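PDB 3H75: periplasmic sugar-binding domain protein from Pseudomonas fluorescens Pf-5, which probably binds a carbohydrate in the periplasm, in the manner of the bacterial solute-binding proteins to which it is related. Local coordinates for residues 152-157 / 185-190; 238-243 / 260-265; 33-38 / 268-273. All blocks are in the same frame, centred on the assembly; numbering follows the deposited sequence.

In the fold
The chain folds into two alpha/beta domains, each built on a six-stranded sheet. Contacts 1 and 2 both lie at strand ends of the sheet that holds 146-152, 177-184, 236-240 and 257-260, their centres about 15 Å apart; along the chain contact 1 closes before contact 2 opens. Contact 3 belongs to the other sheet, at edge strand 36-41, its centre about 29 Å from that of contact 1 and 21 Å from that of contact 2. Because 33-38 precedes and 268-273 follows their segments, it encloses both in sequence. Helix 265-277 begins at the last residue of segment 260-265, where the chain changes domain. Glycerol and sulfate lie near the chain's centre, between the domains, consistent with this family's ligand cleft.

Contact 1 of 3, residues 152-157 / 185-190; sequences SGLKVT and GEWNRE. With SO4 (sulfate ion), chain B.
Gly153 sets its CA over the face of the Trp187 indole, 3.4 Å from the centroid of the six-membered ring and 9° off the normal, a CH-pi contact. Glycine suits this place because a beta carbon would point into the ring. The backbone N of Leu154 sits over the same face, while its CD1 packs 3.7 Å from Trp187 CD1. The other methyl, CD2, reaches the aliphatic part of Glu186, 3.7 Å from CB, and the leucine crosses both side chains at about a right angle.

Two backbone hydrogen bonds join the loops. Gly185 N donates to Ser152 O at 2.8 Å, and a weaker bond runs from Glu186 N to Gly153 O at 3.4 Å. A type I' turn from Gly185 to Asn188, closed by Asn188 N to Gly185 O, presents Trp187. Leu154 O takes both N and OG1 of Thr157; chi1 of 71° swings OG1 back for its 2.9 Å bond to Leu154 O, in the carbonyl plane on a lone pair.

Trp187 NE1 makes a weak bond to sulfate O4, an ion also held by Arg44 and Trp19.

The loops follow the neighbouring parallel strands 146-152 and 177-184; Thr157, through a weak bond of OG1 to Ala160 N, and Asn188, through OD1 to Arg191 N, are the N-caps of helices 158-173 and 189-202, and Trp187 also packs on Met216 of helix 214-226.

Contact 2 of 3, residues 238-243 / 260-265; sequences SGVNSS and AGHFTL. With GOL (glycerol), chain D.
Ala260 meets Asn241 and Ser242 where strands 236-240 and 257-260 end side by side. Its CB lies 3.3 Å from Asn241 O and 4.2 Å from Ser242 CB, and the small methyl suits so close a pairing of main chains. Gly261 follows with a positive phi, at which a beta carbon would run into the preceding carbonyl oxygen; the chain can thus turn sharply into the short 3-10 segment 262-264.

His262 makes the second main meeting. A chi1 of 72° tucks CG over the main chain and turns the ring toward the end of Asn241. Asn241 OD1 approaches at the ring's edge, 3.0 Å from His262 CE1, with amide and ring planes 23° apart, while Val240 CG1 touches the same carbon at 3.8 Å. The imidazole and the amide share a glycerol: its O2 donates to Asn241 OD1 at 2.7 Å and its O3 accepts from Asn241 ND2 at 2.9 Å, a bond of 162°. His262 NE2 bonds O1 at 3.2 Å and, weakly, O2. Asp214 takes a further hydrogen bond from ND2, which probably fixes which way the amide faces.

Phe263 approaches Ser242 OG with CD2, 3.9 Å away, and Thr264 lays its CG2 over the centre of that phenyl ring.

Arg163 and Asn213 also bind the glycerol, and Phe18 stacks on His262. Glycerol, probably picked up from the crystallisation liquor, offers hydroxyls much as a sugar would; polar groups at strand ends, flanked by aromatics, are consistent with the sugar-binding cleft of periplasmic binding proteins.

Contact 3 of 3, residues 33-38 / 268-273; sequences LGLDLR and WALVAL
The packing of a helix over one face of a parallel sheet, near its edge strand 36-41, as in the alpha/beta domains of periplasmic binding proteins, brings Leu270 and Val271 of helix 265-277 against Leu33, Leu35 and Leu37. The leucines lie around the junction from helix 17-33 to strand 36-41, with Leu37 on the strand itself. Gly34, with a positive phi of 69°, lets the chain leave the helix and turn at once toward that strand. Leu35 and Leu37, two residues apart, then both direct their beta carbons toward the helix.

Leu270 is the centre of the contact, and its branched side chain suits a place that must meet several methyls at once. Leu33 and Leu35 both bring CD1 to the base of this residue, each 3.7 Å from Leu270 O, and Leu35 CD1 lies 4.0 Å from Leu270 CB. The contact is van der Waals throughout, methyls against methyls and against the main chain of Leu270. Met26 and Met67, from helix 17-33 and strand 65-69, also touch Leu270 and continue the apolar layer. Val271 points its beta carbon away from the leucines, yet CG2 remains 4.1 Å from Leu33 CD1; its side chain also touches Phe319 and Leu322 of helix 319-322. Farther along the strand Leu37 takes a different torsion: CG lies opposite the backbone N, chi1 168°, and its side chain crosses that of Leu270 at about a right angle, with CD2 4.1 Å from Leu270 CD1.

Contact 1 of 3, residues 152-157 / 185-190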
loop_
_atom_site.group_PDB
_atom_site.type_symbol
_atom_site.label_atom_id
_atom_site.label_comp_id
_atom_site.label_asym_id
_atom_site.label_seq_id
_atom_site.Cartn_x
_atom_site.Cartn_y
_atom_site.Cartn_z
ATOM N N SER A 152 -9.837 7.535 -6.715
ATOM C CA SER A 152 -9.024 7.497 -5.508
ATOM C C SER A 152 -9.678 6.567 -4.493
ATOM O O SER A 152 -10.764 6.056 -4.738
ATOM C CB SER A 152 -8.869 8.902 -4.927
ATOM O OG SER A 152 -7.882 8.914 -3.913
ATOM N N GLY A 153 -9.013 6.342 -3.363
ATOM C CA GLY A 153 -9.553 5.449 -2.351
ATOM C C GLY A 153 -10.450 6.147 -1.352
ATOM O O GLY A 153 -11.313 6.937 -1.730
ATOM N N LEU A 154 -10.266 5.833 -0.073
ATOM C CA LEU A 154 -11.041 6.473 0.980
ATOM C C LEU A 154 -10.418 7.856 1.140
ATOM O O LEU A 154 -9.247 7.976 1.492
ATOM C CB LEU A 154 -10.933 5.674 2.284
ATOM C CG LEU A 154 -11.697 4.345 2.344
ATOM C CD1 LEU A 154 -11.208 3.526 3.532
ATOM C CD2 LEU A 154 -13.194 4.608 2.458
ATOM N N LYS A 155 -11.198 8.896 0.865
ATOM C CA LYS A 155 -10.703 10.267 0.934
ATOM C C LYS A 155 -9.937 10.645 2.200
ATOM O O LYS A 155 -8.915 11.328 2.126
ATOM C CB LYS A 155 -11.857 11.254 0.735
ATOM C CG LYS A 155 -11.399 12.704 0.592
ATOM C CD LYS A 155 -12.568 13.648 0.346
ATOM C CE LYS A 155 -12.082 15.082 0.170
ATOM N NZ LYS A 155 -13.207 16.031 -0.042
ATOM N N VAL A 156 -10.418 10.201 3.356
ATOM C CA VAL A 156 -9.770 10.549 4.619
ATOM C C VAL A 156 -8.480 9.808 4.957
ATOM O O VAL A 156 -7.838 10.125 5.957
ATOM C CB VAL A 156 -10.737 10.366 5.816
ATOM C CG1 VAL A 156 -11.992 11.195 5.607
ATOM C CG2 VAL A 156 -11.082 8.896 5.987
ATOM N N THR A 157 -8.088 8.839 4.135
ATOM C CA THR A 157 -6.876 8.074 4.421
ATOM C C THR A 157 -5.608 8.653 3.802
ATOM O O THR A 157 -5.635 9.219 2.708
ATOM C CB THR A 157 -7.011 6.610 3.946
ATOM O OG1 THR A 157 -6.990 6.564 2.512
ATOM C CG2 THR A 157 -8.315 6.010 4.445
ATOM N N GLY A 185 -13.550 6.052 -4.981
ATOM C CA GLY A 185 -14.092 4.711 -5.096
ATOM C C GLY A 185 -13.965 3.894 -3.824
ATOM O O GLY A 185 -14.385 2.740 -3.791
ATOM N N GLU A 186 -13.362 4.484 -2.795
ATOM C CA GLU A 186 -13.201 3.837 -1.490
ATOM C C GLU A 186 -12.507 2.478 -1.532
ATOM O O GLU A 186 -12.818 1.601 -0.721
ATOM C CB GLU A 186 -14.575 3.674 -0.825
ATOM C CG GLU A 186 -15.526 4.833 -1.082
ATOM C CD GLU A 186 -16.840 4.702 -0.334
ATOM O OE1 GLU A 186 -17.416 3.594 -0.310
ATOM O OE2 GLU A 186 -17.305 5.718 0.221
ATOM N N TRP A 187 -11.569 2.314 -2.466
ATOM C CA TRP A 187 -10.812 1.069 -2.646
ATOM C C TRP A 187 -11.698 -0.072 -3.142
ATOM O O TRP A 187 -11.221 -1.196 -3.300
ATOM C CB TRP A 187 -10.173 0.599 -1.326
ATOM C CG TRP A 187 -9.350 1.607 -0.575
ATOM C CD1 TRP A 187 -9.461 1.924 0.750
ATOM C CD2 TRP A 187 -8.258 2.384 -1.082
ATOM N NE1 TRP A 187 -8.506 2.849 1.102
ATOM C CE2 TRP A 187 -7.754 3.149 -0.005
ATOM C CE3 TRP A 187 -7.655 2.507 -2.340
ATOM C CZ2 TRP A 187 -6.676 4.025 -0.149
ATOM C CZ3 TRP A 187 -6.581 3.378 -2.482
ATOM C CH2 TRP A 187 -6.102 4.125 -1.392
ATOM N N ASN A 188 -12.970 0.226 -3.398
ATOM C CA ASN A 188 -13.961 -0.780 -3.794
ATOM C C ASN A 188 -14.169 -0.976 -5.297
ATOM O O ASN A 188 -14.465 -0.031 -6.028
ATOM C CB ASN A 188 -15.286 -0.426 -3.111
ATOM C CG ASN A 188 -16.333 -1.506 -3.254
ATOM O OD1 ASN A 188 -16.889 -1.710 -4.331
ATOM N ND2 ASN A 188 -16.608 -2.209 -2.160
ATOM N N ARG A 189 -14.037 -2.227 -5.736
ATOM C CA ARG A 189 -14.179 -2.591 -7.140
ATOM C C ARG A 189 -15.559 -2.338 -7.743
ATOM O O ARG A 189 -15.669 -1.708 -8.792
ATOM C CB ARG A 189 -13.797 -4.063 -7.334
ATOM C CG ARG A 189 -13.858 -4.538 -8.772
ATOM C CD ARG A 189 -13.237 -5.915 -8.897
ATOM N NE ARG A 189 -13.278 -6.425 -10.263
ATOM C CZ ARG A 189 -12.628 -7.510 -10.666
ATOM N NH1 ARG A 189 -11.885 -8.198 -9.809
ATOM N NH2 ARG A 189 -12.714 -7.904 -11.930
ATOM N N GLU A 190 -16.617 -2.826 -7.104
ATOM C CA GLU A 190 -17.946 -2.606 -7.663
ATOM C C GLU A 190 -18.347 -1.134 -7.655
ATOM O O GLU A 190 -19.053 -0.681 -8.555
ATOM C CB GLU A 190 -18.999 -3.451 -6.932
ATOM C CG GLU A 190 -19.014 -3.324 -5.428
ATOM C CD GLU A 190 -20.056 -4.225 -4.789
ATOM O OE1 GLU A 190 -20.040 -5.445 -5.070
ATOM O OE2 GLU A 190 -20.886 -3.716 -4.004
HETATM S S SO4 B . -6.052 1.774 3.741
HETATM O O1 SO4 B . -5.165 2.697 3.003
HETATM O O2 SO4 B . -6.132 0.501 3.009
HETATM O O3 SO4 B . -5.474 1.551 5.074
HETATM O O4 SO4 B . -7.398 2.377 3.854
#

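Contact 2 of 3, residues 238-243 / 260-265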
loop_
_atom_site.group_PDB
_atom_site.type_symbol
_atom_site.label_atom_id
_atom_site.label_comp_id
_atom_site.label_asym_id
_atom_site.label_seq_id
_atom_site.Cartn_x
_atom_site.Cartn_y
_atom_site.Cartn_z
ATOM N N SER A 238 -4.009 2.441 -14.818
ATOM C CA SER A 238 -2.940 2.232 -13.847
ATOM C C SER A 238 -3.579 1.765 -12.538
ATOM O O SER A 238 -4.762 2.025 -12.276
ATOM C CB SER A 238 -2.158 3.525 -13.590
ATOM O OG SER A 238 -2.937 4.475 -12.873
ATOM N N GLY A 239 -2.792 1.076 -11.720
ATOM C CA GLY A 239 -3.284 0.604 -10.438
ATOM C C GLY A 239 -2.158 0.369 -9.449
ATOM O O GLY A 239 -0.980 0.411 -9.814
ATOM N N VAL A 240 -2.530 0.132 -8.191
ATOM C CA VAL A 240 -1.579 -0.144 -7.111
ATOM C C VAL A 240 -2.003 -1.437 -6.412
ATOM O O VAL A 240 -3.192 -1.666 -6.224
ATOM C CB VAL A 240 -1.577 0.985 -6.058
ATOM C CG1 VAL A 240 -0.545 0.687 -4.981
ATOM C CG2 VAL A 240 -1.271 2.318 -6.713
ATOM N N ASN A 241 -1.018 -2.255 -6.036
ATOM C CA ASN A 241 -1.177 -3.545 -5.339
ATOM C C ASN A 241 -0.697 -4.691 -6.234
ATOM O O ASN A 241 -0.003 -4.459 -7.231
ATOM C CB ASN A 241 -2.630 -3.817 -4.904
ATOM C CG ASN A 241 -3.155 -2.812 -3.873
ATOM O OD1 ASN A 241 -2.405 -2.014 -3.311
ATOM N ND2 ASN A 241 -4.460 -2.865 -3.620
ATOM N N SER A 242 -1.061 -5.923 -5.887
ATOM C CA SER A 242 -0.623 -7.077 -6.670
ATOM C C SER A 242 -1.594 -8.249 -6.630
ATOM O O SER A 242 -1.179 -9.406 -6.499
ATOM C CB SER A 242 0.761 -7.535 -6.187
ATOM O OG SER A 242 0.731 -7.897 -4.813
ATOM N N SER A 243 -2.887 -7.966 -6.742
ATOM C CA SER A 243 -3.866 -9.047 -6.731
ATOM C C SER A 243 -3.600 -9.949 -7.932
ATOM O O SER A 243 -3.094 -9.501 -8.964
ATOM C CB SER A 243 -5.289 -8.496 -6.812
ATOM O OG SER A 243 -5.525 -7.871 -8.061
ATOM N N ALA A 260 3.619 -1.865 -7.290
ATOM C CA ALA A 260 3.505 -2.856 -6.228
ATOM C C ALA A 260 4.737 -2.889 -5.352
ATOM O O ALA A 260 5.786 -2.368 -5.725
ATOM C CB ALA A 260 3.260 -4.238 -6.828
ATOM N N GLY A 261 4.591 -3.500 -4.180
ATOM C CA GLY A 261 5.707 -3.617 -3.262
ATOM C C GLY A 261 5.402 -3.273 -1.818
ATOM O O GLY A 261 6.038 -3.810 -0.909
ATOM N N HIS A 262 4.427 -2.402 -1.582
ATOM C CA HIS A 262 4.123 -2.012 -0.212
ATOM C C HIS A 262 3.467 -3.082 0.656
ATOM O O HIS A 262 3.375 -2.917 1.873
ATOM C CB HIS A 262 3.300 -0.710 -0.186
ATOM C CG HIS A 262 1.880 -0.859 -0.634
ATOM N ND1 HIS A 262 1.521 -1.527 -1.786
ATOM C CD2 HIS A 262 0.730 -0.359 -0.121
ATOM C CE1 HIS A 262 0.217 -1.429 -1.964
ATOM N NE2 HIS A 262 -0.288 -0.725 -0.967
ATOM N N PHE A 263 3.029 -4.182 0.053
ATOM C CA PHE A 263 2.410 -5.244 0.838
ATOM C C PHE A 263 3.458 -5.918 1.716
ATOM O O PHE A 263 3.121 -6.679 2.618
ATOM C CB PHE A 263 1.734 -6.286 -0.067
ATOM C CG PHE A 263 2.690 -7.240 -0.740
ATOM C CD1 PHE A 263 3.030 -8.455 -0.141
ATOM C CD2 PHE A 263 3.242 -6.926 -1.975
ATOM C CE1 PHE A 263 3.911 -9.340 -0.769
ATOM C CE2 PHE A 263 4.119 -7.801 -2.607
ATOM C CZ PHE A 263 4.453 -9.009 -2.004
ATOM N N THR A 264 4.729 -5.627 1.455
ATOM C CA THR A 264 5.819 -6.217 2.229
ATOM C C THR A 264 6.166 -5.416 3.482
ATOM O O THR A 264 6.906 -5.899 4.335
ATOM C CB THR A 264 7.117 -6.310 1.399
ATOM O OG1 THR A 264 7.514 -4.992 0.997
ATOM C CG2 THR A 264 6.920 -7.184 0.173
ATOM N N LEU A 265 5.636 -4.203 3.606
ATOM C CA LEU A 265 5.987 -3.352 4.741
ATOM C C LEU A 265 5.834 -3.984 6.119
ATOM O O LEU A 265 6.699 -3.807 6.976
ATOM C CB LEU A 265 5.209 -2.035 4.682
ATOM C CG LEU A 265 5.863 -0.890 5.467
ATOM C CD1 LEU A 265 5.475 0.442 4.847
ATOM C CD2 LEU A 265 5.449 -0.958 6.920
HETATM C C1 GOL D . -3.923 0.639 0.534
HETATM O O1 GOL D . -2.575 0.751 0.682
HETATM C C2 GOL D . -4.140 -0.379 -0.567
HETATM O O2 GOL D . -3.431 0.008 -1.812
HETATM C C3 GOL D . -5.663 -0.528 -0.761
HETATM O O3 GOL D . -6.113 -1.398 -1.712
#

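Contact 3 of 3, residues 33-38 / 268-273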
loop_
_atom_site.group_PDB
_atom_site.type_symbol
_atom_site.label_atom_id
_atom_site.label_comp_id
_atom_site.label_asym_id
_atom_site.label_seq_id
_atom_site.Cartn_x
_atom_site.Cartn_y
_atom_site.Cartn_z
ATOM N N LEU A 33 11.207 -15.282 12.370
ATOM C CA LEU A 33 11.833 -14.482 13.421
ATOM C C LEU A 33 11.541 -14.961 14.842
ATOM O O LEU A 33 12.104 -14.437 15.807
ATOM C CB LEU A 33 11.398 -13.020 13.281
ATOM C CG LEU A 33 11.825 -12.308 11.994
ATOM C CD1 LEU A 33 11.072 -10.994 11.855
ATOM C CD2 LEU A 33 13.324 -12.069 12.016
ATOM N N GLY A 34 10.663 -15.949 14.973
ATOM C CA GLY A 34 10.327 -16.466 16.289
ATOM C C GLY A 34 9.536 -15.471 17.114
ATOM O O GLY A 34 9.736 -15.352 18.324
ATOM N N LEU A 35 8.637 -14.750 16.454
ATOM C CA LEU A 35 7.804 -13.761 17.125
ATOM C C LEU A 35 6.385 -14.284 17.290
ATOM O O LEU A 35 5.899 -15.065 16.467
ATOM C CB LEU A 35 7.752 -12.456 16.316
ATOM C CG LEU A 35 9.044 -11.677 16.059
ATOM C CD1 LEU A 35 8.744 -10.454 15.194
ATOM C CD2 LEU A 35 9.656 -11.257 17.380
ATOM N N ASP A 36 5.730 -13.851 18.360
ATOM C CA ASP A 36 4.354 -14.231 18.632
ATOM C C ASP A 36 3.500 -13.104 18.062
ATOM O O ASP A 36 3.410 -12.027 18.645
ATOM C CB ASP A 36 4.134 -14.372 20.142
ATOM C CG ASP A 36 2.668 -14.427 20.519
ATOM O OD1 ASP A 36 1.854 -14.907 19.702
ATOM O OD2 ASP A 36 2.331 -14.000 21.641
ATOM N N LEU A 37 2.887 -13.360 16.910
ATOM C CA LEU A 37 2.071 -12.353 16.239
ATOM C C LEU A 37 0.582 -12.652 16.208
ATOM O O LEU A 37 0.157 -13.777 15.936
ATOM C CB LEU A 37 2.555 -12.173 14.798
ATOM C CG LEU A 37 1.670 -11.374 13.836
ATOM C CD1 LEU A 37 1.700 -9.887 14.188
ATOM C CD2 LEU A 37 2.174 -11.594 12.415
ATOM N N ARG A 38 -0.205 -11.623 16.481
ATOM C CA ARG A 38 -1.652 -11.727 16.444
ATOM C C ARG A 38 -2.150 -10.576 15.576
ATOM O O ARG A 38 -1.765 -9.424 15.773
ATOM C CB ARG A 38 -2.230 -11.631 17.854
ATOM C CG ARG A 38 -1.847 -12.808 18.739
ATOM C CD ARG A 38 -2.428 -12.662 20.136
ATOM N NE ARG A 38 -3.791 -12.147 20.088
ATOM C CZ ARG A 38 -4.768 -12.675 19.357
ATOM N NH1 ARG A 38 -4.542 -13.745 18.605
ATOM N NH2 ARG A 38 -5.968 -12.120 19.362
ATOM N N TRP A 268 8.828 -6.211 7.001
ATOM C CA TRP A 268 10.024 -5.442 7.325
ATOM C C TRP A 268 9.857 -4.846 8.717
ATOM O O TRP A 268 10.814 -4.747 9.481
ATOM C CB TRP A 268 10.225 -4.311 6.318
ATOM C CG TRP A 268 10.186 -4.721 4.876
ATOM C CD1 TRP A 268 9.729 -3.964 3.835
ATOM C CD2 TRP A 268 10.641 -5.958 4.301
ATOM N NE1 TRP A 268 9.870 -4.647 2.651
ATOM C CE2 TRP A 268 10.425 -5.873 2.906
ATOM C CE3 TRP A 268 11.208 -7.128 4.828
ATOM C CZ2 TRP A 268 10.753 -6.915 2.030
ATOM C CZ3 TRP A 268 11.535 -8.164 3.955
ATOM C CH2 TRP A 268 11.305 -8.048 2.571
ATOM N N ALA A 269 8.632 -4.436 9.037
ATOM C CA ALA A 269 8.344 -3.856 10.342
ATOM C C ALA A 269 8.658 -4.862 11.445
ATOM O O ALA A 269 9.193 -4.497 12.491
ATOM C CB ALA A 269 6.875 -3.431 10.420
ATOM N N LEU A 270 8.328 -6.130 11.216
ATOM C CA LEU A 270 8.596 -7.148 12.230
ATOM C C LEU A 270 10.093 -7.386 12.396
ATOM O O LEU A 270 10.552 -7.707 13.495
ATOM C CB LEU A 270 7.854 -8.449 11.903
ATOM C CG LEU A 270 6.331 -8.313 12.054
ATOM C CD1 LEU A 270 5.641 -9.614 11.709
ATOM C CD2 LEU A 270 5.986 -7.912 13.476
ATOM N N VAL A 271 10.859 -7.226 11.320
ATOM C CA VAL A 271 12.307 -7.390 11.424
ATOM C C VAL A 271 12.814 -6.275 12.335
ATOM O O VAL A 271 13.634 -6.507 13.226
ATOM C CB VAL A 271 13.012 -7.255 10.056
ATOM C CG1 VAL A 271 14.527 -7.234 10.253
ATOM C CG2 VAL A 271 12.619 -8.408 9.149
ATOM N N ALA A 272 12.319 -5.060 12.110
ATOM C CA ALA A 272 12.723 -3.914 12.918
ATOM C C ALA A 272 12.322 -4.080 14.383
ATOM O O ALA A 272 13.110 -3.775 15.286
ATOM C CB ALA A 272 12.120 -2.631 12.349
ATOM N N LEU A 273 11.105 -4.558 14.629
ATOM C CA LEU A 273 10.647 -4.744 16.003
ATOM C C LEU A 273 11.415 -5.875 16.666
ATOM O O LEU A 273 11.738 -5.804 17.854
ATOM C CB LEU A 273 9.142 -5.025 16.042
ATOM C CG LEU A 273 8.284 -3.841 15.586
ATOM C CD1 LEU A 273 6.811 -4.183 15.756
ATOM C CD2 LEU A 273 8.638 -2.601 16.391
#